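MbGIPC protein (Monosiga brevicollis, PDB 6X1X) probably binds the C-terminal tails of partner proteins through its PDZ domain, the part of this GIPC-family protein that the chain represents. Local coordinates at residues 10-15 / 79-84; 18-23 / 30-35; 49-54 / 86-91. All blocks are in the same frame, centred on the assembly; numbering follows the deposited sequence. Where two conformers were deposited one is given.

Contact 1 of 3, residues 10-15 / 79-84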
loop_
_atom_site.group_PDB
_atom_site.type_symbol
_atom_site.label_atom_id
_atom_site.label_comp_id
_atom_site.label_asym_id
_atom_site.label_seq_id
_atom_site.Cartn_x
_atom_site.Cartn_y
_atom_site.Cartn_z
ATOM N N LYS A 10 -9.597 1.938 0.762
ATOM C CA LYS A 10 -10.521 1.362 -0.212
ATOM C C LYS A 10 -10.456 2.203 -1.472
ATOM O O LYS A 10 -10.767 3.397 -1.434
ATOM C CB LYS A 10 -11.953 1.309 0.318
ATOM C CG LYS A 10 -12.889 0.540 -0.589
ATOM C CD LYS A 10 -14.093 -0.003 0.170
ATOM C CE LYS A 10 -15.372 0.708 -0.234
ATOM N NZ LYS A 10 -16.595 0.003 0.262
ATOM N N VAL A 11 -10.085 1.565 -2.586
ATOM C CA VAL A 11 -9.568 2.235 -3.774
ATOM C C VAL A 11 -10.233 1.623 -4.993
ATOM O O VAL A 11 -10.435 0.408 -5.052
ATOM C CB VAL A 11 -8.037 2.049 -3.884
ATOM C CG1 VAL A 11 -7.499 2.693 -5.133
ATOM C CG2 VAL A 11 -7.356 2.633 -2.695
ATOM N N ILE A 12 -10.539 2.447 -5.985
ATOM C CA ILE A 12 -10.982 1.954 -7.284
ATOM C C ILE A 12 -9.786 1.945 -8.224
ATOM O O ILE A 12 -9.157 2.984 -8.457
ATOM C CB ILE A 12 -12.125 2.804 -7.852
ATOM C CG1 ILE A 12 -13.359 2.650 -6.965
ATOM C CG2 ILE A 12 -12.426 2.377 -9.268
ATOM C CD1 ILE A 12 -14.587 3.342 -7.495
ATOM N N LYS A 13 -9.474 0.777 -8.777
ATOM C CA LYS A 13 -8.359 0.659 -9.714
ATOM C C LYS A 13 -8.897 1.004 -11.095
ATOM O O LYS A 13 -9.286 0.128 -11.868
ATOM C CB LYS A 13 -7.768 -0.741 -9.657
ATOM C CG LYS A 13 -6.531 -0.897 -10.518
ATOM C CD LYS A 13 -5.925 -2.287 -10.380
ATOM C CE LYS A 13 -4.766 -2.458 -11.338
ATOM N NZ LYS A 13 -4.230 -3.846 -11.331
ATOM N N ASP A 14 -8.918 2.300 -11.418
ATOM C CA ASP A 14 -9.597 2.757 -12.628
ATOM C C ASP A 14 -8.745 2.644 -13.881
ATOM O O ASP A 14 -9.264 2.866 -14.983
ATOM C CB ASP A 14 -10.094 4.199 -12.471
ATOM C CG ASP A 14 -8.963 5.203 -12.359
ATOM O OD1 ASP A 14 -8.303 5.474 -13.380
ATOM O OD2 ASP A 14 -8.740 5.749 -11.261
ATOM N N GLY A 15 -7.466 2.327 -13.743
ATOM C CA GLY A 15 -6.572 2.147 -14.861
ATOM C C GLY A 15 -5.513 1.145 -14.470
ATOM O O GLY A 15 -5.513 0.611 -13.361
ATOM N N GLY A 79 -11.129 -1.482 -13.074
ATOM C CA GLY A 79 -12.513 -1.233 -12.750
ATOM C C GLY A 79 -12.940 -1.798 -11.417
ATOM O O GLY A 79 -14.030 -1.458 -10.935
ATOM N N SER A 80 -12.112 -2.631 -10.804
ATOM C CA SER A 80 -12.447 -3.242 -9.531
ATOM C C SER A 80 -12.092 -2.323 -8.378
ATOM O O SER A 80 -11.085 -1.614 -8.413
ATOM C CB SER A 80 -11.638 -4.524 -9.345
ATOM O OG SER A 80 -11.870 -5.445 -10.389
ATOM N N GLU A 81 -12.916 -2.362 -7.346
ATOM C CA GLU A 81 -12.521 -1.825 -6.056
ATOM C C GLU A 81 -11.668 -2.858 -5.335
ATOM O O GLU A 81 -11.791 -4.066 -5.562
ATOM C CB GLU A 81 -13.756 -1.529 -5.205
ATOM C CG GLU A 81 -14.743 -0.569 -5.846
ATOM C CD GLU A 81 -15.975 -0.339 -4.992
ATOM O OE1 GLU A 81 -15.904 -0.572 -3.767
ATOM O OE2 GLU A 81 -17.017 0.070 -5.549
ATOM N N PHE A 82 -10.772 -2.378 -4.481
ATOM C CA PHE A 82 -10.010 -3.269 -3.621
ATOM C C PHE A 82 -9.780 -2.576 -2.293
ATOM O O PHE A 82 -9.882 -1.350 -2.180
ATOM C CB PHE A 82 -8.688 -3.736 -4.256
ATOM C CG PHE A 82 -7.651 -2.643 -4.418
ATOM C CD1 PHE A 82 -7.686 -1.793 -5.510
ATOM C CD2 PHE A 82 -6.631 -2.492 -3.487
ATOM C CE1 PHE A 82 -6.719 -0.803 -5.664
ATOM C CE2 PHE A 82 -5.659 -1.503 -3.639
ATOM C CZ PHE A 82 -5.709 -0.660 -4.725
ATOM N N THR A 83 -9.465 -3.380 -1.282
ATOM C CA THR A 83 -9.136 -2.879 0.041
ATOM C C THR A 83 -7.708 -3.273 0.391
ATOM O O THR A 83 -7.230 -4.345 0.016
ATOM C CB THR A 83 -10.129 -3.398 1.089
ATOM O OG1 THR A 83 -11.429 -2.867 0.811
ATOM C CG2 THR A 83 -9.728 -2.970 2.492
ATOM N N MET A 84 -7.016 -2.380 1.091
ATOM C CA MET A 84 -5.639 -2.603 1.485
ATOM C C MET A 84 -5.504 -2.095 2.907
ATOM O O MET A 84 -5.963 -0.991 3.217
ATOM C CB MET A 84 -4.710 -1.842 0.536
ATOM C CG MET A 84 -3.238 -2.117 0.731
ATOM S SD MET A 84 -2.306 -1.469 -0.666
ATOM C CE MET A 84 -2.710 0.277 -0.587
HETATM O O HOH W 1 -17.038 -2.318 -1.279
#
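Val11 and Phe82 form a hydrogen-bonded antiparallel pair where strand 6-12 meets strand 81-87, the pairing by which a PDZ domain brings an early and a late strand together. The backbone supplies most of the polar contact. Val11 N gives to Phe82 O at 3.0 Å, and Phe82 N returns to Val11 O at 2.9 Å. Next along, Lys13 N gives to Ser80 O, and Gly79 N makes a short, nearly straight bond to Lys13 O (2.7 Å, 173°). Glycine suits position 79, because at its positive phi a CB would press on the preceding carbonyl.

Apolar packing lies on the face of Val11 and Phe82. With CG between backbone N and carbonyl carbon (chi1 68°), the Phe82 ring lies beside the Val11 side chain, and Val11 CB sits over one of its faces in a CH-pi contact, 4.0 Å from the centroid. Lys13 CB touches the same ring, while its extended chain leads on to the carbonyls of Leu73 and Ile76. With a serine in place of Phe82, Val11 would probably lose its aromatic cover and a gap would open beside Lys13 CB.

Lys10, Ile12 and Glu81 share the other face. In one of two Glu81 conformers, a tentative water link joins Lys10 NZ to Glu81 OE1, which are 4.1 Å apart, too far for a salt bridge. Alongside, Ile12 CG1 rests against Glu81 CG at 3.7 Å.

Contact 2 of 3, residues 18-23 / 30-35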
loop_
_atom_site.group_PDB
_atom_site.type_symbol
_atom_site.label_atom_id
_atom_site.label_comp_id
_atom_site.label_asym_id
_atom_site.label_seq_id
_atom_site.Cartn_x
_atom_site.Cartn_y
_atom_site.Cartn_z
ATOM N N LEU A 18 -1.379 2.015 -10.426
ATOM C CA LEU A 18 -1.810 2.673 -9.201
ATOM C C LEU A 18 -0.915 3.825 -8.792
ATOM O O LEU A 18 -1.357 4.677 -8.012
ATOM C CB LEU A 18 -1.845 1.668 -8.050
ATOM C CG LEU A 18 -2.892 0.570 -8.197
ATOM C CD1 LEU A 18 -2.610 -0.548 -7.208
ATOM C CD2 LEU A 18 -4.295 1.123 -7.982
ATOM N N GLY A 19 0.327 3.867 -9.272
ATOM C CA GLY A 19 1.281 4.877 -8.856
ATOM C C GLY A 19 2.170 4.489 -7.695
ATOM O O GLY A 19 2.878 5.356 -7.165
ATOM N N LEU A 20 2.181 3.227 -7.288
ATOM C CA LEU A 20 2.976 2.797 -6.147
ATOM C C LEU A 20 4.319 2.240 -6.585
ATOM O O LEU A 20 4.399 1.481 -7.558
ATOM C CB LEU A 20 2.266 1.679 -5.390
ATOM C CG LEU A 20 0.972 2.061 -4.694
ATOM C CD1 LEU A 20 0.333 0.828 -4.077
ATOM C CD2 LEU A 20 1.210 3.140 -3.641
ATOM N N THR A 21 5.356 2.560 -5.824
ATOM C CA THR A 21 6.610 1.816 -5.850
ATOM C C THR A 21 6.744 1.129 -4.503
ATOM O O THR A 21 6.709 1.796 -3.462
ATOM C CB THR A 21 7.802 2.747 -6.051
ATOM O OG1 THR A 21 7.638 3.460 -7.279
ATOM C CG2 THR A 21 9.115 1.963 -6.075
ATOM N N ILE A 22 6.880 -0.184 -4.516
ATOM C CA ILE A 22 6.972 -0.922 -3.269
ATOM C C ILE A 22 8.253 -1.725 -3.245
ATOM O O ILE A 22 8.800 -2.123 -4.283
ATOM C CB ILE A 22 5.741 -1.804 -2.994
ATOM C CG1 ILE A 22 5.629 -2.910 -4.026
ATOM C CG2 ILE A 22 4.475 -0.953 -2.971
ATOM C CD1 ILE A 22 4.568 -3.931 -3.676
ATOM N N SER A 23 8.745 -1.960 -2.037
ATOM C CA SER A 23 9.946 -2.746 -1.841
ATOM C C SER A 23 9.806 -3.525 -0.538
ATOM O O SER A 23 8.757 -3.511 0.108
ATOM C CB SER A 23 11.189 -1.865 -1.863
ATOM O OG SER A 23 12.332 -2.690 -1.909
ATOM N N ALA A 30 6.094 -5.785 3.047
ATOM C CA ALA A 30 6.471 -4.870 1.983
ATOM C C ALA A 30 6.009 -3.467 2.353
ATOM O O ALA A 30 5.058 -3.287 3.118
ATOM C CB ALA A 30 5.840 -5.317 0.667
ATOM N N PHE A 31 6.696 -2.462 1.820
ATOM C CA PHE A 31 6.376 -1.088 2.173
ATOM C C PHE A 31 6.361 -0.204 0.939
ATOM O O PHE A 31 6.916 -0.528 -0.114
ATOM C CB PHE A 31 7.331 -0.524 3.228
ATOM C CG PHE A 31 8.742 -0.416 2.757
ATOM C CD1 PHE A 31 9.614 -1.488 2.860
ATOM C CD2 PHE A 31 9.198 0.760 2.197
ATOM C CE1 PHE A 31 10.924 -1.378 2.413
ATOM C CE2 PHE A 31 10.498 0.877 1.753
ATOM C CZ PHE A 31 11.358 -0.194 1.861
ATOM N N ILE A 32 5.702 0.936 1.101
ATOM C CA ILE A 32 5.528 1.898 0.024
ATOM C C ILE A 32 6.741 2.814 0.023
ATOM O O ILE A 32 6.958 3.592 0.959
ATOM C CB ILE A 32 4.225 2.683 0.181
ATOM C CG1 ILE A 32 3.045 1.723 0.114
ATOM C CG2 ILE A 32 4.106 3.743 -0.905
ATOM C CD1 ILE A 32 1.707 2.372 0.392
ATOM N N LYS A 33 7.531 2.726 -1.034
ATOM C CA LYS A 33 8.736 3.521 -1.175
ATOM C C LYS A 33 8.456 4.857 -1.841
ATOM O O LYS A 33 9.061 5.871 -1.475
ATOM C CB LYS A 33 9.746 2.729 -2.007
ATOM C CG LYS A 33 11.152 3.272 -2.000
ATOM C CD LYS A 33 12.065 2.359 -2.807
ATOM C CE LYS A 33 13.501 2.856 -2.795
ATOM N NZ LYS A 33 14.083 2.809 -1.424
ATOM N N LYS A 34 7.559 4.875 -2.828
ATOM C CA LYS A 34 7.200 6.099 -3.530
ATOM C C LYS A 34 5.734 6.033 -3.909
ATOM O O LYS A 34 5.181 4.952 -4.132
ATOM C CB LYS A 34 8.007 6.295 -4.823
ATOM C CG LYS A 34 9.520 6.259 -4.633
ATOM C CD LYS A 34 10.283 6.471 -5.931
ATOM C CE LYS A 34 11.786 6.503 -5.676
ATOM N NZ LYS A 34 12.562 6.815 -6.911
ATOM N N ILE A 35 5.118 7.206 -3.991
ATOM C CA ILE A 35 3.774 7.364 -4.524
ATOM C C ILE A 35 3.855 8.443 -5.588
ATOM O O ILE A 35 4.175 9.598 -5.285
ATOM C CB ILE A 35 2.762 7.751 -3.434
ATOM C CG1 ILE A 35 2.699 6.650 -2.369
ATOM C CG2 ILE A 35 1.391 7.969 -4.067
ATOM C CD1 ILE A 35 1.798 6.991 -1.184
#
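Leu20 turns its CG anti to the carbonyl carbon (chi1 -67°), which carries CD2 across to Ile35 CG1 and Ile32 CG2, 4.0 Å from each. Ile22 instead puts CG1 in the crowded position between backbone N and carbonyl carbon (chi1 65°), and its CG2 then faces Ile32 CG1 at 4.3 Å. Branched aliphatic residues suit this side of the hairpin formed by strands 20-23 and 31-35, since it turns inward to Leu73, Val69 and Ala70 of helix 66-75 and to Ile53.

The other side is more polar. Thr21 CB lies alongside Lys34 CB at 3.8 Å, and the extended lysine chain carries its amine away from the hairpin. Phe31 leans its ring obliquely against Ser23, CD1 coming 3.5 Å from Ser23 O.

Along the backbone, Ser23 and Phe31 exchange two hydrogen bonds, and Thr21 N gives a nearly straight one to Lys34 O. Thr21 O then takes two donors, Lys33 N at 2.7 Å and the longer Lys34 N at 3.3 Å. This is a classic beta bulge, and it shifts the register by one residue before Ile22 meets Ile32.

Thr21 O thus serves both bulge amides, Lys33 N by the shorter bond, and neither lacks an acceptor. These bonds occupy one edge of strand 20-23; in PDZ domains a ligand tail typically adds along the other, beside the helix that corresponds to 66-75.

Contact 3 of 3, residues 49-54 / 86-91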
loop_
_atom_site.group_PDB
_atom_site.type_symbol
_atom_site.label_atom_id
_atom_site.label_comp_id
_atom_site.label_asym_id
_atom_site.label_seq_id
_atom_site.Cartn_x
_atom_site.Cartn_y
_atom_site.Cartn_z
ATOM N N VAL A 49 3.890 7.458 1.753
ATOM C CA VAL A 49 5.208 6.847 1.655
ATOM C C VAL A 49 5.645 6.404 3.039
ATOM O O VAL A 49 5.460 7.121 4.030
ATOM C CB VAL A 49 6.206 7.846 1.043
ATOM C CG1 VAL A 49 7.633 7.355 1.207
ATOM C CG2 VAL A 49 5.887 8.085 -0.425
ATOM N N GLY A 50 6.202 5.202 3.114
ATOM C CA GLY A 50 6.640 4.616 4.357
ATOM C C GLY A 50 5.673 3.611 4.945
ATOM O O GLY A 50 6.085 2.778 5.760
ATOM N N ASP A 51 4.401 3.663 4.557
ATOM C CA ASP A 51 3.426 2.732 5.103
ATOM C C ASP A 51 3.767 1.312 4.676
ATOM O O ASP A 51 4.227 1.069 3.553
ATOM C CB ASP A 51 2.021 3.080 4.603
ATOM C CG ASP A 51 1.444 4.322 5.256
ATOM O OD1 ASP A 51 2.007 4.809 6.252
ATOM O OD2 ASP A 51 0.397 4.807 4.768
ATOM N N HIS A 52 3.547 0.373 5.577
ATOM C CA HIS A 52 3.672 -1.038 5.253
ATOM C C HIS A 52 2.325 -1.578 4.786
ATOM O O HIS A 52 1.265 -1.141 5.248
ATOM C CB HIS A 52 4.190 -1.820 6.462
ATOM C CG HIS A 52 5.654 -1.621 6.721
ATOM N ND1 HIS A 52 6.146 -0.556 7.447
ATOM C CD2 HIS A 52 6.735 -2.337 6.326
ATOM C CE1 HIS A 52 7.465 -0.633 7.501
ATOM N NE2 HIS A 52 7.847 -1.703 6.825
ATOM N N ILE A 53 2.369 -2.526 3.854
ATOM C CA ILE A 53 1.160 -3.141 3.317
ATOM C C ILE A 53 0.943 -4.446 4.069
ATOM O O ILE A 53 1.659 -5.429 3.855
ATOM C CB ILE A 53 1.256 -3.351 1.802
ATOM C CG1 ILE A 53 1.446 -2.002 1.115
ATOM C CG2 ILE A 53 -0.008 -4.049 1.296
ATOM C CD1 ILE A 53 1.743 -2.102 -0.370
ATOM N N ALA A 54 -0.054 -4.467 4.944
ATOM C CA ALA A 54 -0.294 -5.628 5.791
ATOM C C ALA A 54 -1.222 -6.644 5.144
ATOM O O ALA A 54 -1.029 -7.853 5.326
ATOM C CB ALA A 54 -0.878 -5.186 7.135
ATOM N N CYS A 86 -2.999 -0.794 5.550
ATOM C CA CYS A 86 -1.678 -0.203 5.645
ATOM C C CYS A 86 -1.381 0.105 7.104
ATOM O O CYS A 86 -2.285 0.423 7.884
ATOM C CB CYS A 86 -1.596 1.074 4.807
ATOM S SG CYS A 86 -1.753 0.764 3.029
ATOM N N VAL A 87 -0.113 -0.021 7.480
ATOM C CA VAL A 87 0.327 0.234 8.846
ATOM C C VAL A 87 1.408 1.299 8.804
ATOM O O VAL A 87 2.404 1.155 8.087
ATOM C CB VAL A 87 0.844 -1.043 9.529
ATOM C CG1 VAL A 87 1.253 -0.741 10.957
ATOM C CG2 VAL A 87 -0.220 -2.129 9.498
ATOM N N GLU A 88 1.207 2.359 9.553
ATOM C CA GLU A 88 2.178 3.438 9.580
ATOM C C GLU A 88 3.335 3.070 10.502
ATOM O O GLU A 88 3.118 2.521 11.585
ATOM C CB GLU A 88 1.530 4.710 10.108
ATOM C CG GLU A 88 0.317 5.159 9.335
ATOM C CD GLU A 88 -0.081 6.581 9.672
ATOM O OE1 GLU A 88 0.727 7.284 10.318
ATOM O OE2 GLU A 88 -1.195 6.997 9.287
ATOM N N PRO A 89 4.572 3.362 10.116
ATOM C CA PRO A 89 5.686 3.178 11.049
ATOM C C PRO A 89 5.647 4.241 12.136
ATOM O O PRO A 89 5.017 5.292 12.001
ATOM C CB PRO A 89 6.921 3.336 10.157
ATOM C CG PRO A 89 6.471 4.237 9.082
ATOM C CD PRO A 89 5.028 3.875 8.813
ATOM N N LYS A 90 6.319 3.949 13.244
ATOM C CA LYS A 90 6.383 4.878 14.368
ATOM C C LYS A 90 7.531 5.838 14.114
ATOM O O LYS A 90 8.704 5.460 14.220
ATOM C CB LYS A 90 6.576 4.124 15.679
ATOM C CG LYS A 90 5.350 3.336 16.120
ATOM C CD LYS A 90 5.641 2.502 17.357
ATOM C CE LYS A 90 6.122 3.364 18.513
ATOM N NZ LYS A 90 5.031 4.187 19.104
ATOM N N LYS A 91 7.200 7.068 13.751
ATOM C CA LYS A 91 8.182 8.097 13.456
ATOM C C LYS A 91 7.952 9.299 14.363
ATOM O O LYS A 91 6.936 9.400 15.063
ATOM C CB LYS A 91 8.130 8.492 11.975
ATOM C CG LYS A 91 8.485 7.347 11.022
ATOM C CD LYS A 91 9.926 6.850 11.221
ATOM C CE LYS A 91 10.296 5.756 10.225
ATOM N NZ LYS A 91 11.730 5.364 10.393
#
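His52 and Val87 pair where strand 52-56 meets the later part of strand 81-87, an antiparallel joint within the larger sheet of the PDZ fold. His52 N gives to Val87 O, and Val87 N returns to His52 O, both at 2.9 Å. Each donor is tilted from the carbonyl plane of its acceptor, by 20° for His52 N and 16° for Val87 N. The same His52 O also receives a CA-H contact from Cys86 CA at 3.1 Å. Val87 O lies at the edge of the His52 ring, near its plane.

Ala54 is small enough to sit against Val87, whose CG2, the branch anti to the carbonyl carbon, meets Ala54 CB at 3.9 Å. Farther along, the Pro89 ring comes up to the backbone of Gly50, with CD 3.4 Å from Gly50 O. Glycine fits there, since at its positive phi a CB would point at the proline and also press on the preceding carbonyl.

Asp51 and Glu88 lie side by side with carboxylate planes 23° apart, and Asp51 OD1 rests 3.5 Å from Glu88 CG. Lys7 forms a salt bridge with each, which probably offsets the like charges, and Asp51 also accepts from Ala48 N.

Around this joint, Gly50 and Asp51 bond through their backbones to Ile32 of strand 31-35, Cys86 packs on Val47, and the buried Ile53 lies against Ile32 and Leu61.

Overall arrangement
Contacts 1 and 3 belong to one sheet and share strand 81-87, which pairs with strand 6-12 in contact 1 and with strand 52-56 in contact 3; their centres are 19 Å apart, on opposite sides of the chain's centre, and Met84 CG packs on Ile53 CG2 at 3.8 Å. Contact 2 is the hairpin nested within the chain loop closed by contact 1. Leu18 CD2 ties it to that contact, 3.9 Å from Phe82 CE1. Toward contact 3, 11 Å away between centres, Ile32 O and Gly50 N probably hydrogen-bond at 2.8 Å. The peptide groove expected from the family lies between strand 20-23 and helix 66-75, so contact 2 probably borders it directly.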